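Local coordinates for acyl-coenzyme A oxidase 1 (Yarrowia lipolytica, PDB 5Y9D), which oxidises acyl-CoAs to (2E)-enoyl-CoAs in peroxisomal fatty acid beta-oxidation, using FAD and passing the electrons to O2 to give hydrogen peroxide, at residues T232-R240 / F272-L283. Numbering follows the deposited sequence.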
loop_
_atom_site.group_PDB
_atom_site.type_symbol
_atom_site.label_atom_id
_atom_site.label_comp_id
_atom_site.label_asym_id
_atom_site.label_seq_id
_atom_site.Cartn_x
_atom_site.Cartn_y
_atom_site.Cartn_z
ATOM N N THR A 232 -11.745 9.204 32.002
ATOM C CA THR A 232 -11.204 7.907 31.658
ATOM C C THR A 232 -10.059 7.469 32.557
ATOM O O THR A 232 -9.060 8.140 32.678
ATOM C CB THR A 232 -10.717 7.916 30.210
ATOM O OG1 THR A 232 -11.803 8.256 29.362
ATOM C CG2 THR A 232 -10.193 6.567 29.815
ATOM N N ARG A 233 -10.217 6.287 33.123
ATOM C CA ARG A 233 -9.368 5.758 34.161
ATOM C C ARG A 233 -8.981 4.308 33.845
ATOM O O ARG A 233 -9.478 3.735 32.906
ATOM C CB ARG A 233 -10.076 5.865 35.498
ATOM C CG ARG A 233 -9.603 6.979 36.409
ATOM C CD ARG A 233 -8.887 8.110 35.709
ATOM N NE ARG A 233 -9.258 9.392 36.282
ATOM C CZ ARG A 233 -9.145 10.558 35.661
ATOM N NH1 ARG A 233 -8.660 10.623 34.437
ATOM N NH2 ARG A 233 -9.521 11.665 36.267
ATOM N N ASN A 234 -8.048 3.754 34.604
ATOM C CA ASN A 234 -7.450 2.453 34.354
ATOM C C ASN A 234 -7.835 1.370 35.345
ATOM O O ASN A 234 -7.608 1.539 36.510
ATOM C CB ASN A 234 -5.949 2.628 34.505
ATOM C CG ASN A 234 -5.249 2.721 33.197
ATOM O OD1 ASN A 234 -5.819 2.402 32.180
ATOM N ND2 ASN A 234 -4.011 3.152 33.211
ATOM N N PHE A 235 -8.345 0.229 34.905
ATOM C CA PHE A 235 -8.655 -0.836 35.879
ATOM C C PHE A 235 -8.153 -2.183 35.395
ATOM O O PHE A 235 -8.207 -2.463 34.215
ATOM C CB PHE A 235 -10.166 -0.919 36.138
ATOM C CG PHE A 235 -10.832 0.424 36.276
ATOM C CD1 PHE A 235 -11.061 1.224 35.168
ATOM C CD2 PHE A 235 -11.230 0.893 37.527
ATOM C CE1 PHE A 235 -11.649 2.483 35.306
ATOM C CE2 PHE A 235 -11.841 2.138 37.678
ATOM C CZ PHE A 235 -12.055 2.943 36.566
ATOM N N VAL A 236 -7.651 -3.004 36.306
ATOM C CA VAL A 236 -7.380 -4.384 36.005
ATOM C C VAL A 236 -8.642 -5.214 36.203
ATOM O O VAL A 236 -9.214 -5.234 37.304
ATOM C CB VAL A 236 -6.301 -4.993 36.903
ATOM C CG1 VAL A 236 -6.086 -6.467 36.528
ATOM C CG2 VAL A 236 -5.000 -4.208 36.782
ATOM N N VAL A 237 -9.041 -5.936 35.151
ATOM C CA VAL A 237 -10.216 -6.785 35.200
ATOM C C VAL A 237 -9.794 -8.194 34.782
ATOM O O VAL A 237 -9.279 -8.378 33.683
ATOM C CB VAL A 237 -11.337 -6.249 34.262
ATOM C CG1 VAL A 237 -12.651 -7.001 34.478
ATOM C CG2 VAL A 237 -11.539 -4.742 34.435
ATOM N N PRO A 238 -10.010 -9.198 35.668
ATOM C CA PRO A 238 -9.838 -10.609 35.276
ATOM C C PRO A 238 -10.821 -10.954 34.197
ATOM O O PRO A 238 -11.995 -10.556 34.282
ATOM C CB PRO A 238 -10.215 -11.389 36.541
ATOM C CG PRO A 238 -10.112 -10.403 37.658
ATOM C CD PRO A 238 -10.500 -9.091 37.053
ATOM N N LEU A 239 -10.352 -11.674 33.189
ATOM C CA LEU A 239 -11.224 -12.067 32.092
ATOM C C LEU A 239 -11.611 -13.517 32.177
ATOM O O LEU A 239 -12.713 -13.849 31.856
ATOM C CB LEU A 239 -10.548 -11.845 30.757
ATOM C CG LEU A 239 -10.180 -10.431 30.375
ATOM C CD1 LEU A 239 -9.421 -10.530 29.040
ATOM C CD2 LEU A 239 -11.396 -9.485 30.311
ATOM N N ARG A 240 -10.667 -14.372 32.512
ATOM C CA ARG A 240 -10.893 -15.817 32.500
ATOM C C ARG A 240 -10.542 -16.484 33.842
ATOM O O ARG A 240 -9.684 -15.981 34.601
ATOM C CB ARG A 240 -10.020 -16.475 31.445
ATOM C CG ARG A 240 -10.281 -16.060 30.019
ATOM C CD ARG A 240 -9.360 -16.808 29.049
ATOM N NE ARG A 240 -9.970 -16.895 27.735
ATOM C CZ ARG A 240 -9.956 -15.924 26.836
ATOM N NH1 ARG A 240 -9.328 -14.775 27.077
ATOM N NH2 ARG A 240 -10.563 -16.104 25.656
ATOM N N PHE A 272 -18.554 -6.301 28.865
ATOM C CA PHE A 272 -18.747 -6.467 30.309
ATOM C C PHE A 272 -20.213 -6.178 30.711
ATOM O O PHE A 272 -20.766 -5.156 30.326
ATOM C CB PHE A 272 -17.810 -5.514 31.054
ATOM C CG PHE A 272 -16.347 -5.703 30.742
ATOM C CD1 PHE A 272 -15.633 -6.768 31.272
ATOM C CD2 PHE A 272 -15.661 -4.777 29.974
ATOM C CE1 PHE A 272 -14.262 -6.931 31.019
ATOM C CE2 PHE A 272 -14.303 -4.922 29.721
ATOM C CZ PHE A 272 -13.591 -6.001 30.251
ATOM N N THR A 273 -20.823 -7.093 31.463
ATOM C CA THR A 273 -22.150 -6.895 32.061
ATOM C C THR A 273 -22.091 -7.015 33.598
ATOM O O THR A 273 -22.044 -8.129 34.111
ATOM C CB THR A 273 -23.203 -7.916 31.562
ATOM O OG1 THR A 273 -23.444 -7.750 30.171
ATOM C CG2 THR A 273 -24.534 -7.653 32.245
ATOM N N ASN A 274 -22.122 -5.871 34.294
ATOM C CA ASN A 274 -22.026 -5.756 35.792
ATOM C C ASN A 274 -20.976 -6.652 36.353
ATOM O O ASN A 274 -21.257 -7.546 37.158
ATOM C CB ASN A 274 -23.371 -5.984 36.531
ATOM C CG ASN A 274 -24.360 -4.840 36.318
ATOM O OD1 ASN A 274 -24.732 -4.155 37.273
ATOM N ND2 ASN A 274 -24.802 -4.626 35.044
ATOM N N VAL A 275 -19.766 -6.444 35.858
ATOM C CA VAL A 275 -18.604 -7.155 36.357
ATOM C C VAL A 275 -17.965 -6.406 37.517
ATOM O O VAL A 275 -17.602 -5.240 37.393
ATOM C CB VAL A 275 -17.578 -7.383 35.249
ATOM C CG1 VAL A 275 -16.305 -7.962 35.831
ATOM C CG2 VAL A 275 -18.159 -8.324 34.225
ATOM N N ARG A 276 -17.801 -7.108 38.630
ATOM C CA ARG A 276 -17.377 -6.502 39.872
ATOM C C ARG A 276 -15.920 -6.750 40.028
ATOM O O ARG A 276 -15.457 -7.886 39.893
ATOM C CB ARG A 276 -18.185 -7.053 41.038
ATOM C CG ARG A 276 -19.665 -6.734 40.872
ATOM C CD ARG A 276 -20.485 -6.989 42.125
ATOM N NE ARG A 276 -21.764 -6.251 42.057
ATOM C CZ ARG A 276 -22.042 -5.093 42.676
ATOM N NH1 ARG A 276 -21.158 -4.489 43.476
ATOM N NH2 ARG A 276 -23.229 -4.540 42.503
ATOM N N ILE A 277 -15.194 -5.658 40.226
ATOM C CA ILE A 277 -13.807 -5.728 40.624
ATOM C C ILE A 277 -13.608 -4.968 41.958
ATOM O O ILE A 277 -14.318 -4.020 42.246
ATOM C CB ILE A 277 -12.854 -5.193 39.521
ATOM C CG1 ILE A 277 -13.159 -3.749 39.179
ATOM C CG2 ILE A 277 -12.948 -6.049 38.264
ATOM C CD1 ILE A 277 -12.195 -3.159 38.177
ATOM N N PRO A 278 -12.642 -5.382 42.768
ATOM C CA PRO A 278 -12.381 -4.518 43.914
ATOM C C PRO A 278 -11.877 -3.146 43.507
ATOM O O PRO A 278 -11.416 -2.949 42.391
ATOM C CB PRO A 278 -11.304 -5.271 44.708
ATOM C CG PRO A 278 -10.802 -6.350 43.802
ATOM C CD PRO A 278 -11.878 -6.638 42.804
ATOM N N ARG A 279 -11.966 -2.205 44.439
ATOM C CA ARG A 279 -11.583 -0.803 44.198
ATOM C C ARG A 279 -10.069 -0.672 43.961
ATOM O O ARG A 279 -9.632 0.178 43.190
ATOM C CB ARG A 279 -12.060 0.052 45.387
ATOM C CG ARG A 279 -11.540 1.479 45.477
ATOM C CD ARG A 279 -11.866 2.071 46.850
ATOM N NE ARG A 279 -10.679 2.680 47.422
ATOM C CZ ARG A 279 -9.993 2.213 48.458
ATOM N NH1 ARG A 279 -8.909 2.876 48.849
ATOM N NH2 ARG A 279 -10.376 1.123 49.123
ATOM N N GLN A 280 -9.290 -1.549 44.598
ATOM C CA GLN A 280 -7.824 -1.552 44.474
ATOM C C GLN A 280 -7.281 -1.998 43.101
ATOM O O GLN A 280 -6.089 -1.963 42.873
ATOM C CB GLN A 280 -7.219 -2.447 45.555
ATOM C CG GLN A 280 -7.377 -1.929 46.976
ATOM C CD GLN A 280 -8.660 -2.396 47.671
ATOM O OE1 GLN A 280 -9.656 -2.768 47.036
ATOM N NE2 GLN A 280 -8.638 -2.364 48.995
ATOM N N ASN A 281 -8.165 -2.414 42.206
ATOM C CA ASN A 281 -7.802 -2.816 40.859
ATOM C C ASN A 281 -7.655 -1.624 39.966
ATOM O O ASN A 281 -7.018 -1.694 38.925
ATOM C CB ASN A 281 -8.879 -3.750 40.264
ATOM C CG ASN A 281 -8.703 -5.191 40.701
ATOM O OD1 ASN A 281 -9.033 -6.094 39.966
ATOM N ND2 ASN A 281 -8.131 -5.408 41.880
ATOM N N MET A 282 -8.296 -0.535 40.338
ATOM C CA MET A 282 -8.113 0.710 39.628
ATOM C C MET A 282 -6.704 1.097 39.939
ATOM O O MET A 282 -6.254 0.927 41.058
ATOM C CB MET A 282 -9.078 1.768 40.137
ATOM C CG MET A 282 -8.523 3.151 40.080
ATOM S SD MET A 282 -9.821 4.375 40.242
ATOM C CE MET A 282 -9.005 5.856 39.653
ATOM N N LEU A 283 -6.001 1.609 38.956
ATOM C CA LEU A 283 -4.588 1.896 39.114
ATOM C C LEU A 283 -4.444 3.347 39.586
ATOM O O LEU A 283 -4.963 4.245 38.948
ATOM C CB LEU A 283 -3.868 1.605 37.794
ATOM C CG LEU A 283 -3.939 0.125 37.349
ATOM C CD1 LEU A 283 -3.527 -0.071 35.897
ATOM C CD2 LEU A 283 -3.086 -0.714 38.258
#
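Arg-233 lies alongside Met-282, both side chains pointing the same way, and its CG meets the methyl CE; the bend of the arginine chain at chi2 and chi3 brings NH1 back to the carbonyl O of Thr-232. At Asn-234 the backbone takes over: Leu-283 N gives a hydrogen bond of 2.9 Å to Asn-234 O, while Leu-283 CD1 packs on Asn-234 CB. Phe-235 forms a single beta bridge with Met-282, and its ring carbon CD2 lies 3.5 Å from Met-282 CB. The thioether follows in an oblique Met-aromatic contact, SD being 5.0 Å from the ring centroid. Ile-277 CD1 reaches Phe-235 CB at 3.6 Å: chi1 of 59° sets CG1 between the isoleucine's own N and carbonyl carbon, and the extended chi2 carries CD1 onward. Phe-193 of strand 192-196 packs edge-to-face with the Phe-235 ring. Val-236 N closes the bridge with a bond to Asn-281 O, 3.0 Å long and straight at the hydrogen (171°), the donor standing above the carbonyl plane. Val-237 CG1 joins a cluster with Phe-272 CE1 and Val-275 CG1, and lies 3.9 Å from Ile-277 CG2. Pro-238 CD rests on that same Ile-277 methyl, and Leu-239 CD2 comes to the edge of the Phe-272 ring, 3.9 Å from Phe-272 CE1. Within the acyl-CoA dehydrogenase-type middle domain, segment 232-238 thus runs at 118° to strand 275-278. Two backbone hydrogen bonds tie Asn-281, ending the 3-10 turn, and Leu-283 to strand 228-238, whereas buried apolar side chains make the join along 237-239.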